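Local coordinates for GDSL-like protein (Collinsella aerofaciens ATCC 25986, PDB 7BXD) that probably hydrolyses ester bonds as an acyl-hydrolase of the GDSL (SGNH) serine hydrolase family, at residues Y133-I138 with L147-P152; A182-C187 with V192-L197; D85-R90 with Y101-G106; F34-T39 with G105-F110. All blocks are in the same frame, centred on the assembly; numbering follows the deposited sequence.

Interaction 1. Residues Y133-I138 with L147-P152; sequences YLIRTI and LVFMTP
Ile138 and Leu147 bring helix segment 133-138 and strand 147-150 nearest each other, with 8.1 Å between their CA atoms, and the two axes run almost antiparallel (159°). This is the returning half of a beta-alpha-beta crossover: strand 100-104 leads out, helix 127-141 crosses one face of the parallel sheet, and strand 146-150 comes back beside the first strand. No hydrogen bond crosses the interface, which is wholly apolar. At its end nearest the connecting turn, Leu147 meets two isoleucines: its CD1 lies 3.9 Å from Ile138 CD1, and its CD2 is 4.2 Å from Ile135 CG1. Both isoleucines cross Leu147 at about a right angle. Leu147 carries CG opposite its backbone N (chi1 173°), which turns the branch toward the helix, where CD1 and CD2 meet different residues. One step on, Phe149 takes over. Leu134 CB comes in at the ring edge, near the ring plane, at 4.3 Å from Phe149 CZ, while Ile135 approaches the same ring obliquely. Met183 and Cys187 of helix 176-189 also touch Phe149, so the ring is shared between two helices packed on the same sheet. On the helix itself, Thr137 OG1 donates to Tyr133 O, which also receives Thr137 N from the other side of its carbonyl plane. The tightest touch across the contact is Ile135 CG1 on Phe149 CE1, at 3.7 Å.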
loop_
_atom_site.group_PDB
_atom_site.type_symbol
_atom_site.label_atom_id
_atom_site.label_comp_id
_atom_site.label_asym_id
_atom_site.label_seq_id
_atom_site.Cartn_x
_atom_site.Cartn_y
_atom_site.Cartn_z
ATOM N N TYR A 133 -15.033 0.894 -2.026
ATOM C CA TYR A 133 -15.388 -0.525 -1.882
ATOM C C TYR A 133 -14.559 -1.198 -0.804
ATOM O O TYR A 133 -15.090 -1.974 0.001
ATOM C CB TYR A 133 -15.207 -1.259 -3.217
ATOM C CG TYR A 133 -15.556 -2.717 -3.121
ATOM C CD1 TYR A 133 -14.579 -3.663 -2.769
ATOM C CD2 TYR A 133 -16.864 -3.158 -3.402
ATOM C CE1 TYR A 133 -14.895 -4.994 -2.670
ATOM C CE2 TYR A 133 -17.189 -4.496 -3.309
ATOM C CZ TYR A 133 -16.203 -5.406 -2.936
ATOM O OH TYR A 133 -16.540 -6.759 -2.837
ATOM N N LEU A 134 -13.238 -0.989 -0.817
ATOM C CA LEU A 134 -12.402 -1.673 0.168
ATOM C C LEU A 134 -12.806 -1.305 1.580
ATOM O O LEU A 134 -12.887 -2.172 2.456
ATOM C CB LEU A 134 -10.922 -1.355 -0.032
ATOM C CG LEU A 134 -10.218 -1.923 -1.278
ATOM C CD1 LEU A 134 -8.731 -1.570 -1.167
ATOM C CD2 LEU A 134 -10.403 -3.425 -1.390
ATOM N N ILE A 135 -13.046 -0.014 1.853
ATOM C CA ILE A 135 -13.354 0.363 3.225
ATOM C C ILE A 135 -14.690 -0.224 3.651
ATOM O O ILE A 135 -14.813 -0.792 4.752
ATOM C CB ILE A 135 -13.317 1.893 3.404
ATOM C CG1 ILE A 135 -11.867 2.387 3.207
ATOM C CG2 ILE A 135 -13.883 2.282 4.785
ATOM C CD1 ILE A 135 -11.731 3.877 3.005
ATOM N N ARG A 136 -15.702 -0.126 2.779
ATOM C CA ARG A 136 -17.014 -0.689 3.126
ATOM C C ARG A 136 -16.915 -2.190 3.346
ATOM O O ARG A 136 -17.562 -2.752 4.251
ATOM C CB ARG A 136 -18.036 -0.381 2.023
ATOM C CG ARG A 136 -18.464 1.090 1.967
ATOM C CD ARG A 136 -19.595 1.278 0.918
ATOM N NE ARG A 136 -19.129 1.155 -0.468
ATOM C CZ ARG A 136 -19.403 0.148 -1.308
ATOM N NH1 ARG A 136 -20.146 -0.881 -0.924
ATOM N NH2 ARG A 136 -18.916 0.176 -2.552
ATOM N N THR A 137 -16.152 -2.872 2.487
ATOM C CA THR A 137 -16.222 -4.332 2.463
ATOM C C THR A 137 -15.330 -4.940 3.549
ATOM O O THR A 137 -15.684 -5.958 4.167
ATOM C CB THR A 137 -15.893 -4.842 1.055
ATOM O OG1 THR A 137 -16.778 -4.196 0.133
ATOM C CG2 THR A 137 -16.088 -6.358 0.952
ATOM N N ILE A 138 -14.165 -4.330 3.814
ATOM C CA ILE A 138 -13.375 -4.752 4.969
ATOM C C ILE A 138 -14.217 -4.616 6.228
ATOM O O ILE A 138 -14.222 -5.507 7.092
ATOM C CB ILE A 138 -12.066 -3.942 5.069
ATOM C CG1 ILE A 138 -11.094 -4.342 3.946
ATOM C CG2 ILE A 138 -11.423 -4.101 6.462
ATOM C CD1 ILE A 138 -9.897 -3.400 3.762
ATOM N N LEU A 147 -8.742 -0.496 10.992
ATOM C CA LEU A 147 -8.331 -0.367 9.592
ATOM C C LEU A 147 -7.490 0.885 9.447
ATOM O O LEU A 147 -7.908 1.985 9.852
ATOM C CB LEU A 147 -9.584 -0.258 8.719
ATOM C CG LEU A 147 -9.382 0.048 7.233
ATOM C CD1 LEU A 147 -8.492 -1.004 6.558
ATOM C CD2 LEU A 147 -10.759 0.144 6.534
ATOM N N VAL A 148 -6.309 0.727 8.849
ATOM C CA VAL A 148 -5.381 1.833 8.628
ATOM C C VAL A 148 -4.956 1.752 7.167
ATOM O O VAL A 148 -4.538 0.680 6.698
ATOM C CB VAL A 148 -4.142 1.716 9.550
ATOM C CG1 VAL A 148 -3.163 2.840 9.295
ATOM C CG2 VAL A 148 -4.524 1.676 11.032
ATOM N N PHE A 149 -5.024 2.873 6.458
ATOM C CA PHE A 149 -4.499 2.934 5.096
ATOM C C PHE A 149 -3.119 3.581 5.139
ATOM O O PHE A 149 -2.857 4.478 5.945
ATOM C CB PHE A 149 -5.400 3.752 4.154
ATOM C CG PHE A 149 -6.401 2.919 3.403
ATOM C CD1 PHE A 149 -7.392 2.206 4.086
ATOM C CD2 PHE A 149 -6.333 2.816 2.012
ATOM C CE1 PHE A 149 -8.303 1.431 3.366
ATOM C CE2 PHE A 149 -7.272 2.050 1.310
ATOM C CZ PHE A 149 -8.253 1.354 1.984
ATOM N N MET A 150 -2.240 3.141 4.237
ATOM C CA MET A 150 -0.945 3.783 4.031
ATOM C C MET A 150 -0.875 4.256 2.595
ATOM O O MET A 150 -1.109 3.484 1.665
ATOM C CB MET A 150 0.222 2.813 4.343
ATOM C CG MET A 150 0.036 2.142 5.697
ATOM S SD MET A 150 1.548 1.524 6.467
ATOM C CE MET A 150 2.055 0.311 5.239
ATOM N N THR A 151 -0.590 5.534 2.403
ATOM C CA THR A 151 -0.523 6.070 1.046
ATOM C C THR A 151 0.665 5.459 0.298
ATOM O O THR A 151 1.681 5.111 0.911
ATOM C CB THR A 151 -0.423 7.588 1.086
ATOM O OG1 THR A 151 0.704 7.919 1.910
ATOM C CG2 THR A 151 -1.691 8.245 1.633
ATOM N N PRO A 152 0.549 5.315 -1.025
ATOM C CA PRO A 152 1.609 4.642 -1.793
ATOM C C PRO A 152 2.884 5.454 -1.810
ATOM O O PRO A 152 2.863 6.682 -1.997
ATOM C CB PRO A 152 1.007 4.542 -3.212
ATOM C CG PRO A 152 -0.058 5.642 -3.263
ATOM C CD PRO A 152 -0.625 5.644 -1.854
#

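Interaction 2. Residues A182-C187 with V192-L197; sequences AMLEVC and VPVIDL
Cys187 and Val192 close the turn that joins helix 176-189 to the edge strand 194-195 of the parallel sheet, another helix-to-strand return of this alpha/beta fold. Val192 N donates to Cys187 O over 2.9 Å, nearly straight at the hydrogen (174°), although the donor stands above the carbonyl plane by 36° and not on a lone pair. The side chain of Cys187 then packs between two valines. Its CB touches Val194 CG2 at 3.8 Å and Val192 CB at 4.0 Å, and also lies close to the carbonyl oxygen of Val192. Beyond it, SG is set opposite the carbonyl carbon of its own residue (chi1 -76°) and again meets methyls, Val194 CG2 at 3.9 Å and Val192 CG1 at 4.1 Å. Elsewhere the same side chain reaches Phe149 of the neighbouring strand. Val194 divides its two branches: while CG2 goes to the cysteine, CG1 packs against Leu184 CD2 at 3.7 Å, one helical turn earlier, and the leucine crosses the valine at about a right angle. Leu184 and Val194 both touch Thr151 as well, which continues the apolar seam toward the next strand of the sheet. Past the strand, Asp196 caps the following helix through Ala199 N. Apart from the one backbone bond, the interface is held by methyls, methylenes and a sulfur; the Cys187 sulfur meets methyl groups alone across this contact, so the thiol serves as an apolar filler.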
loop_
_atom_site.group_PDB
_atom_site.type_symbol
_atom_site.label_atom_id
_atom_site.label_comp_id
_atom_site.label_asym_id
_atom_site.label_seq_id
_atom_site.Cartn_x
_atom_site.Cartn_y
_atom_site.Cartn_z
ATOM N N ALA A 182 -7.112 11.388 -3.661
ATOM C CA ALA A 182 -8.373 10.632 -3.707
ATOM C C ALA A 182 -8.449 9.663 -2.522
ATOM O O ALA A 182 -9.490 9.540 -1.855
ATOM C CB ALA A 182 -8.466 9.874 -5.026
ATOM N N MET A 183 -7.357 8.936 -2.258
ATOM C CA MET A 183 -7.330 8.014 -1.127
ATOM C C MET A 183 -7.605 8.747 0.169
ATOM O O MET A 183 -8.399 8.284 0.996
ATOM C CB MET A 183 -5.962 7.331 -1.061
ATOM C CG MET A 183 -5.833 6.370 0.131
ATOM S SD MET A 183 -4.254 5.491 0.169
ATOM C CE MET A 183 -4.485 4.341 -1.159
ATOM N N LEU A 184 -6.949 9.896 0.368
ATOM C CA LEU A 184 -7.167 10.653 1.599
ATOM C C LEU A 184 -8.619 11.110 1.734
ATOM O O LEU A 184 -9.172 11.138 2.851
ATOM C CB LEU A 184 -6.214 11.855 1.678
ATOM C CG LEU A 184 -4.733 11.473 1.790
ATOM C CD1 LEU A 184 -3.866 12.703 1.737
ATOM C CD2 LEU A 184 -4.438 10.698 3.039
ATOM N N GLU A 185 -9.253 11.515 0.630
ATOM C CA GLU A 185 -10.639 11.988 0.702
ATOM C C GLU A 185 -11.597 10.847 1.049
ATOM O O GLU A 185 -12.542 11.046 1.829
ATOM C CB GLU A 185 -11.023 12.650 -0.609
ATOM C CG GLU A 185 -10.308 13.992 -0.799
ATOM C CD GLU A 185 -10.555 14.612 -2.150
ATOM O OE1 GLU A 185 -11.317 14.048 -2.961
ATOM O OE2 GLU A 185 -9.989 15.701 -2.408
ATOM N N VAL A 186 -11.394 9.647 0.469
ATOM C CA VAL A 186 -12.282 8.541 0.810
ATOM C C VAL A 186 -12.029 8.116 2.252
ATOM O O VAL A 186 -12.967 7.811 3.013
ATOM C CB VAL A 186 -12.140 7.367 -0.175
ATOM C CG1 VAL A 186 -13.133 6.261 0.185
ATOM C CG2 VAL A 186 -12.365 7.835 -1.591
ATOM N N CYS A 187 -10.754 8.041 2.658
ATOM C CA CYS A 187 -10.472 7.727 4.050
ATOM C C CYS A 187 -11.149 8.727 4.986
ATOM O O CYS A 187 -11.719 8.341 6.021
ATOM C CB CYS A 187 -8.954 7.676 4.278
ATOM S SG CYS A 187 -8.213 6.143 3.635
ATOM N N VAL A 192 -11.078 7.041 8.505
ATOM C CA VAL A 192 -10.042 6.006 8.556
ATOM C C VAL A 192 -8.659 6.585 8.843
ATOM O O VAL A 192 -8.191 7.438 8.086
ATOM C CB VAL A 192 -10.000 5.206 7.247
ATOM C CG1 VAL A 192 -8.854 4.218 7.216
ATOM C CG2 VAL A 192 -11.306 4.454 7.052
ATOM N N PRO A 193 -7.941 6.117 9.869
ATOM C CA PRO A 193 -6.562 6.577 10.084
ATOM C C PRO A 193 -5.659 6.271 8.892
ATOM O O PRO A 193 -5.782 5.220 8.243
ATOM C CB PRO A 193 -6.144 5.792 11.329
ATOM C CG PRO A 193 -7.421 5.452 12.029
ATOM C CD PRO A 193 -8.385 5.171 10.921
ATOM N N VAL A 194 -4.721 7.193 8.638
ATOM C CA VAL A 194 -3.794 7.085 7.511
ATOM C C VAL A 194 -2.365 7.271 8.008
ATOM O O VAL A 194 -2.092 8.189 8.789
ATOM C CB VAL A 194 -4.115 8.139 6.425
ATOM C CG1 VAL A 194 -3.078 8.120 5.318
ATOM C CG2 VAL A 194 -5.505 7.901 5.847
ATOM N N ILE A 195 -1.453 6.429 7.526
ATOM C CA ILE A 195 -0.009 6.660 7.652
ATOM C C ILE A 195 0.472 7.133 6.287
ATOM O O ILE A 195 0.384 6.390 5.302
ATOM C CB ILE A 195 0.734 5.377 8.080
ATOM C CG1 ILE A 195 0.179 4.838 9.401
ATOM C CG2 ILE A 195 2.257 5.652 8.139
ATOM C CD1 ILE A 195 0.614 3.437 9.743
ATOM N N ASP A 196 0.948 8.379 6.214
ATOM C CA ASP A 196 1.211 8.999 4.908
ATOM C C ASP A 196 2.647 8.694 4.483
ATOM O O ASP A 196 3.553 9.541 4.573
ATOM C CB ASP A 196 0.917 10.494 4.958
ATOM C CG ASP A 196 0.862 11.123 3.579
ATOM O OD1 ASP A 196 1.218 10.478 2.561
ATOM O OD2 ASP A 196 0.490 12.313 3.521
ATOM N N LEU A 197 2.863 7.452 4.013
ATOM C CA LEU A 197 4.177 7.046 3.508
ATOM C C LEU A 197 4.547 7.755 2.209
ATOM O O LEU A 197 5.750 7.990 1.967
ATOM C CB LEU A 197 4.245 5.528 3.291
ATOM C CG LEU A 197 4.124 4.683 4.562
ATOM C CD1 LEU A 197 4.207 3.194 4.176
ATOM C CD2 LEU A 197 5.164 5.053 5.633
#

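Interaction 3. Residues D85-R90 with Y101-G106; sequences DSFVER and YVVFGG
Phe87 presses the outer end of its ring against the backbone where strand 100-104 runs out. The tight part lies at CZ: Gly105 CA approaches obliquely at 3.6 Å, and Phe104 O sits at the ring edge, in its plane, 3.5 Å from CZ. A side chain at Gly105 would run into the ring. Val103 is looser, its CG1 lying 4.0 Å from Phe87 CE2 as the two side chains slide past each other. Farther from the strand, polar bonds shape the helix start. Glu89 N donates to Ser86 OG at 3.0 Å, and Ser86 N returns a bond to Glu89 OE1 at 3.1 Å; this capping box faces away from the sheet, and Glu89 is partly exposed. Arg90 points NH2 at one face of the Phe87 ring, 3.4 Å above its plane and offset toward the rim, with the guanidinium standing on edge to it; Gly35 O and Ser75 OG anchor that nitrogen. Replacing Phe87 by an alanine would probably open a gap beside Gly105 and remove the ring face that Arg90 NH2 points at. Together these residues form a short helix begun by a capping box, whose first-turn aromatic packs against the C-terminal end of a central parallel strand, the end where active sites of SGNH hydrolases lie.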
loop_
_atom_site.group_PDB
_atom_site.type_symbol
_atom_site.label_atom_id
_atom_site.label_comp_id
_atom_site.label_asym_id
_atom_site.label_seq_id
_atom_site.Cartn_x
_atom_site.Cartn_y
_atom_site.Cartn_z
ATOM N N ASP A 85 -6.459 -9.581 -10.428
ATOM C CA ASP A 85 -5.881 -9.647 -9.086
ATOM C C ASP A 85 -5.861 -8.300 -8.376
ATOM O O ASP A 85 -4.982 -8.055 -7.555
ATOM C CB ASP A 85 -4.469 -10.233 -9.147
ATOM C CG ASP A 85 -3.503 -9.374 -9.947
ATOM O OD1 ASP A 85 -3.909 -8.370 -10.574
ATOM O OD2 ASP A 85 -2.295 -9.719 -9.923
ATOM N N SER A 86 -6.852 -7.458 -8.644
ATOM C CA SER A 86 -6.938 -6.179 -7.936
ATOM C C SER A 86 -7.198 -6.398 -6.444
ATOM O O SER A 86 -7.618 -7.487 -6.003
ATOM C CB SER A 86 -8.076 -5.327 -8.477
ATOM O OG SER A 86 -9.352 -5.906 -8.226
ATOM N N PHE A 87 -6.944 -5.344 -5.647
ATOM C CA PHE A 87 -7.289 -5.458 -4.232
ATOM C C PHE A 87 -8.778 -5.766 -4.092
ATOM O O PHE A 87 -9.185 -6.558 -3.243
ATOM C CB PHE A 87 -6.963 -4.181 -3.446
ATOM C CG PHE A 87 -5.494 -3.866 -3.223
ATOM C CD1 PHE A 87 -4.528 -3.890 -4.255
ATOM C CD2 PHE A 87 -5.077 -3.463 -1.950
ATOM C CE1 PHE A 87 -3.192 -3.491 -4.000
ATOM C CE2 PHE A 87 -3.752 -3.072 -1.712
ATOM C CZ PHE A 87 -2.831 -3.073 -2.721
ATOM N N VAL A 88 -9.619 -5.101 -4.891
ATOM C CA VAL A 88 -11.057 -5.351 -4.828
ATOM C C VAL A 88 -11.341 -6.834 -5.060
ATOM O O VAL A 88 -12.136 -7.440 -4.337
ATOM C CB VAL A 88 -11.791 -4.465 -5.853
ATOM C CG1 VAL A 88 -13.244 -4.926 -6.056
ATOM C CG2 VAL A 88 -11.730 -2.989 -5.425
ATOM N N GLU A 89 -10.710 -7.429 -6.090
ATOM C CA GLU A 89 -10.961 -8.826 -6.422
ATOM C C GLU A 89 -10.382 -9.785 -5.387
ATOM O O GLU A 89 -10.933 -10.880 -5.176
ATOM C CB GLU A 89 -10.431 -9.130 -7.815
ATOM C CG GLU A 89 -11.281 -8.546 -8.934
ATOM C CD GLU A 89 -10.525 -8.354 -10.242
ATOM O OE1 GLU A 89 -9.465 -7.682 -10.249
ATOM O OE2 GLU A 89 -11.023 -8.838 -11.302
ATOM N N ARG A 90 -9.248 -9.417 -4.761
ATOM C CA ARG A 90 -8.566 -10.302 -3.818
ATOM C C ARG A 90 -9.172 -10.269 -2.420
ATOM O O ARG A 90 -8.882 -11.167 -1.617
ATOM C CB ARG A 90 -7.077 -9.933 -3.702
ATOM C CG ARG A 90 -6.268 -10.301 -4.959
ATOM C CD ARG A 90 -4.777 -10.279 -4.617
ATOM N NE ARG A 90 -4.380 -8.890 -4.476
ATOM C CZ ARG A 90 -3.646 -8.325 -3.493
ATOM N NH1 ARG A 90 -3.184 -8.987 -2.426
ATOM N NH2 ARG A 90 -3.373 -7.045 -3.619
ATOM N N TYR A 101 -6.170 -4.288 10.014
ATOM C CA TYR A 101 -5.918 -4.361 8.580
ATOM C C TYR A 101 -5.111 -3.144 8.177
ATOM O O TYR A 101 -5.494 -2.006 8.496
ATOM C CB TYR A 101 -7.226 -4.394 7.770
ATOM C CG TYR A 101 -7.843 -5.756 7.936
ATOM C CD1 TYR A 101 -8.562 -6.065 9.074
ATOM C CD2 TYR A 101 -7.583 -6.794 7.017
ATOM C CE1 TYR A 101 -9.035 -7.362 9.307
ATOM C CE2 TYR A 101 -8.031 -8.093 7.238
ATOM C CZ TYR A 101 -8.744 -8.371 8.390
ATOM O OH TYR A 101 -9.167 -9.643 8.674
ATOM N N VAL A 102 -4.005 -3.382 7.471
ATOM C CA VAL A 102 -3.140 -2.322 6.939
ATOM C C VAL A 102 -3.195 -2.438 5.424
ATOM O O VAL A 102 -2.748 -3.451 4.864
ATOM C CB VAL A 102 -1.696 -2.464 7.452
ATOM C CG1 VAL A 102 -0.810 -1.399 6.827
ATOM C CG2 VAL A 102 -1.653 -2.366 8.986
ATOM N N VAL A 103 -3.778 -1.431 4.749
ATOM C CA VAL A 103 -3.966 -1.470 3.293
ATOM C C VAL A 103 -2.991 -0.477 2.683
ATOM O O VAL A 103 -3.053 0.723 2.990
ATOM C CB VAL A 103 -5.416 -1.139 2.897
ATOM C CG1 VAL A 103 -5.559 -1.228 1.383
ATOM C CG2 VAL A 103 -6.411 -2.068 3.617
ATOM N N PHE A 104 -2.100 -0.967 1.815
ATOM C CA PHE A 104 -0.986 -0.186 1.281
ATOM C C PHE A 104 -0.930 -0.441 -0.220
ATOM O O PHE A 104 -0.488 -1.506 -0.649
ATOM C CB PHE A 104 0.270 -0.695 1.996
ATOM C CG PHE A 104 1.584 -0.030 1.612
ATOM C CD1 PHE A 104 1.673 1.300 1.196
ATOM C CD2 PHE A 104 2.765 -0.773 1.751
ATOM C CE1 PHE A 104 2.907 1.876 0.923
ATOM C CE2 PHE A 104 4.003 -0.200 1.468
ATOM C CZ PHE A 104 4.069 1.129 1.048
ATOM N N GLY A 105 -1.447 0.484 -1.019
ATOM C CA GLY A 105 -1.488 0.288 -2.460
ATOM C C GLY A 105 -1.741 1.596 -3.166
ATOM O O GLY A 105 -1.901 2.646 -2.535
ATOM N N GLY A 106 -1.784 1.514 -4.506
ATOM C CA GLY A 106 -2.143 2.636 -5.347
ATOM C C GLY A 106 -1.079 3.035 -6.347
ATOM O O GLY A 106 -1.408 3.709 -7.333
#

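Interaction 4. Residues F34-T39 with G105-F110; sequences FGDSTT and GGVNDF
Asp36 and the start of helix 107-111 meet mainly through two waters that both donate to Asp36 OD2, each at 2.7 Å. Water 1 accepts from Gly106 N at 2.9 Å and from Asn108 N; water 2 accepts from Val107 N at 3.0 Å. The backbone N-H groups at the helix start thus reach the buried carboxylate through two bound waters, and the helix end would probably stabilise its negative charge. Direct contacts are of the packing kind: OD2 also lies 3.8 Å from Gly105 CA and from Val107 CG1, while Asn108 ND2 sits 3.8 Å from Asp36 CB, with amide and carboxylate planes 54° apart. That amide is bonded instead to Ser75 O. Capping bonds hold the other carboxylate oxygen: Asp36 OD1 takes Thr38 OG1 on its syn lone pair at 2.7 Å and Thr38 N on the anti side. With CG between the backbone N and the carbonyl carbon (chi1 61°), the carboxylate can serve helix 37-40 and the waters at once. A leucine in place of Asp36 would probably leave both waters without their acceptor and Thr38 N without its cap. Gly35-Asp36-Ser37 match the GDS signature and Gly106-Val107-Asn108 the GxN block of SGNH hydrolases; by analogy Ser37, which touches His220, is probably the nucleophile here, and Asn108 probably lines the oxyanion hole.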
loop_
_atom_site.group_PDB
_atom_site.type_symbol
_atom_site.label_atom_id
_atom_site.label_comp_id
_atom_site.label_asym_id
_atom_site.label_seq_id
_atom_site.Cartn_x
_atom_site.Cartn_y
_atom_site.Cartn_z
ATOM N N PHE A 34 -2.310 -5.948 3.569
ATOM C CA PHE A 34 -2.902 -6.168 2.259
ATOM C C PHE A 34 -2.245 -5.148 1.320
ATOM O O PHE A 34 -2.365 -3.930 1.543
ATOM C CB PHE A 34 -4.398 -5.922 2.420
ATOM C CG PHE A 34 -5.264 -6.283 1.240
ATOM C CD1 PHE A 34 -4.953 -7.335 0.382
ATOM C CD2 PHE A 34 -6.467 -5.586 1.039
ATOM C CE1 PHE A 34 -5.818 -7.695 -0.652
ATOM C CE2 PHE A 34 -7.346 -5.948 0.009
ATOM C CZ PHE A 34 -7.029 -7.006 -0.835
ATOM N N GLY A 35 -1.503 -5.634 0.326
ATOM C CA GLY A 35 -0.713 -4.729 -0.479
ATOM C C GLY A 35 -0.326 -5.284 -1.836
ATOM O O GLY A 35 -0.856 -6.307 -2.300
ATOM N N ASP A 36 0.607 -4.581 -2.478
ATOM C CA ASP A 36 1.089 -4.904 -3.833
ATOM C C ASP A 36 2.525 -5.443 -3.732
ATOM O O ASP A 36 2.865 -6.105 -2.733
ATOM C CB ASP A 36 0.861 -3.703 -4.765
ATOM C CG ASP A 36 1.615 -2.444 -4.334
ATOM O OD1 ASP A 36 2.645 -2.559 -3.614
ATOM O OD2 ASP A 36 1.162 -1.340 -4.703
ATOM N N SER A 37 3.348 -5.193 -4.747
ATOM C CA SER A 37 4.748 -5.626 -4.699
ATOM C C SER A 37 5.469 -5.102 -3.466
ATOM O O SER A 37 6.429 -5.737 -2.988
ATOM C CB SER A 37 5.531 -5.123 -5.913
ATOM O OG SER A 37 4.847 -5.336 -7.130
ATOM N N THR A 38 5.101 -3.896 -3.007
ATOM C CA THR A 38 5.771 -3.254 -1.878
ATOM C C THR A 38 5.325 -3.796 -0.536
ATOM O O THR A 38 5.854 -3.371 0.497
ATOM C CB THR A 38 5.623 -1.717 -1.954
ATOM O OG1 THR A 38 4.242 -1.306 -1.896
ATOM C CG2 THR A 38 6.279 -1.171 -3.223
ATOM N N THR A 39 4.368 -4.734 -0.532
ATOM C CA THR A 39 4.108 -5.593 0.616
ATOM C C THR A 39 4.621 -7.009 0.379
ATOM O O THR A 39 5.222 -7.604 1.286
ATOM C CB THR A 39 2.598 -5.609 0.962
ATOM O OG1 THR A 39 2.213 -4.298 1.401
ATOM C CG2 THR A 39 2.300 -6.572 2.083
ATOM N N GLY A 105 -1.447 0.484 -1.019
ATOM C CA GLY A 105 -1.488 0.288 -2.460
ATOM C C GLY A 105 -1.741 1.596 -3.166
ATOM O O GLY A 105 -1.901 2.646 -2.535
ATOM N N GLY A 106 -1.784 1.514 -4.506
ATOM C CA GLY A 106 -2.143 2.636 -5.347
ATOM C C GLY A 106 -1.079 3.035 -6.347
ATOM O O GLY A 106 -1.408 3.709 -7.333
ATOM N N VAL A 107 0.180 2.619 -6.168
ATOM C CA VAL A 107 1.176 3.035 -7.150
ATOM C C VAL A 107 0.860 2.409 -8.501
ATOM O O VAL A 107 1.152 3.008 -9.549
ATOM C CB VAL A 107 2.634 2.787 -6.686
ATOM C CG1 VAL A 107 2.993 1.291 -6.729
ATOM C CG2 VAL A 107 3.619 3.610 -7.510
ATOM N N ASN A 108 0.286 1.192 -8.519
ATOM C CA ASN A 108 -0.045 0.581 -9.813
ATOM C C ASN A 108 -1.272 1.222 -10.455
ATOM O O ASN A 108 -1.367 1.284 -11.692
ATOM C CB ASN A 108 -0.195 -0.925 -9.700
ATOM C CG ASN A 108 1.107 -1.586 -9.311
ATOM O OD1 ASN A 108 2.169 -1.199 -9.807
ATOM N ND2 ASN A 108 1.037 -2.592 -8.441
ATOM N N ASP A 109 -2.233 1.695 -9.652
ATOM C CA ASP A 109 -3.359 2.424 -10.214
ATOM C C ASP A 109 -2.870 3.661 -10.954
ATOM O O ASP A 109 -3.371 3.984 -12.046
ATOM C CB ASP A 109 -4.345 2.799 -9.103
ATOM C CG ASP A 109 -4.854 1.578 -8.365
ATOM O OD1 ASP A 109 -4.038 1.009 -7.582
ATOM O OD2 ASP A 109 -6.031 1.197 -8.589
ATOM N N PHE A 110 -1.913 4.393 -10.353
ATOM C CA PHE A 110 -1.315 5.546 -11.007
ATOM C C PHE A 110 -0.569 5.105 -12.270
ATOM O O PHE A 110 -0.805 5.621 -13.364
ATOM C CB PHE A 110 -0.360 6.215 -10.015
ATOM C CG PHE A 110 0.678 7.112 -10.663
ATOM C CD1 PHE A 110 0.296 8.226 -11.425
ATOM C CD2 PHE A 110 2.023 6.837 -10.493
ATOM C CE1 PHE A 110 1.268 9.045 -12.004
ATOM C CE2 PHE A 110 2.987 7.649 -11.069
ATOM C CZ PHE A 110 2.606 8.752 -11.832
HETATM O O HOH W 1 -0.917 -0.628 -6.284
HETATM O O HOH W 2 1.344 1.247 -3.800
#

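In the fold
All four contacts build on one parallel sheet, and strand 100-104 with the loop after it ties them together. Interactions 3 and 4, with centres 7 Å apart, share Gly105 and Gly106, and Phe34 N bonds to Val102 O at 2.8 Å. Interaction 1 joins interaction 3 through Met150 N to Val103 O, 2.8 Å, and interaction 2 joins interaction 1 through Thr151 OG1 and Asp196 OD1, 2.7 Å apart. Interactions 2 and 4 lie farther apart, about 14 Å between centres, yet Met183 CE reaches Gly105 O at 3.4 Å. The probable active site belongs to interaction 4; interactions 1 and 2 pack helices on the sheet beside it.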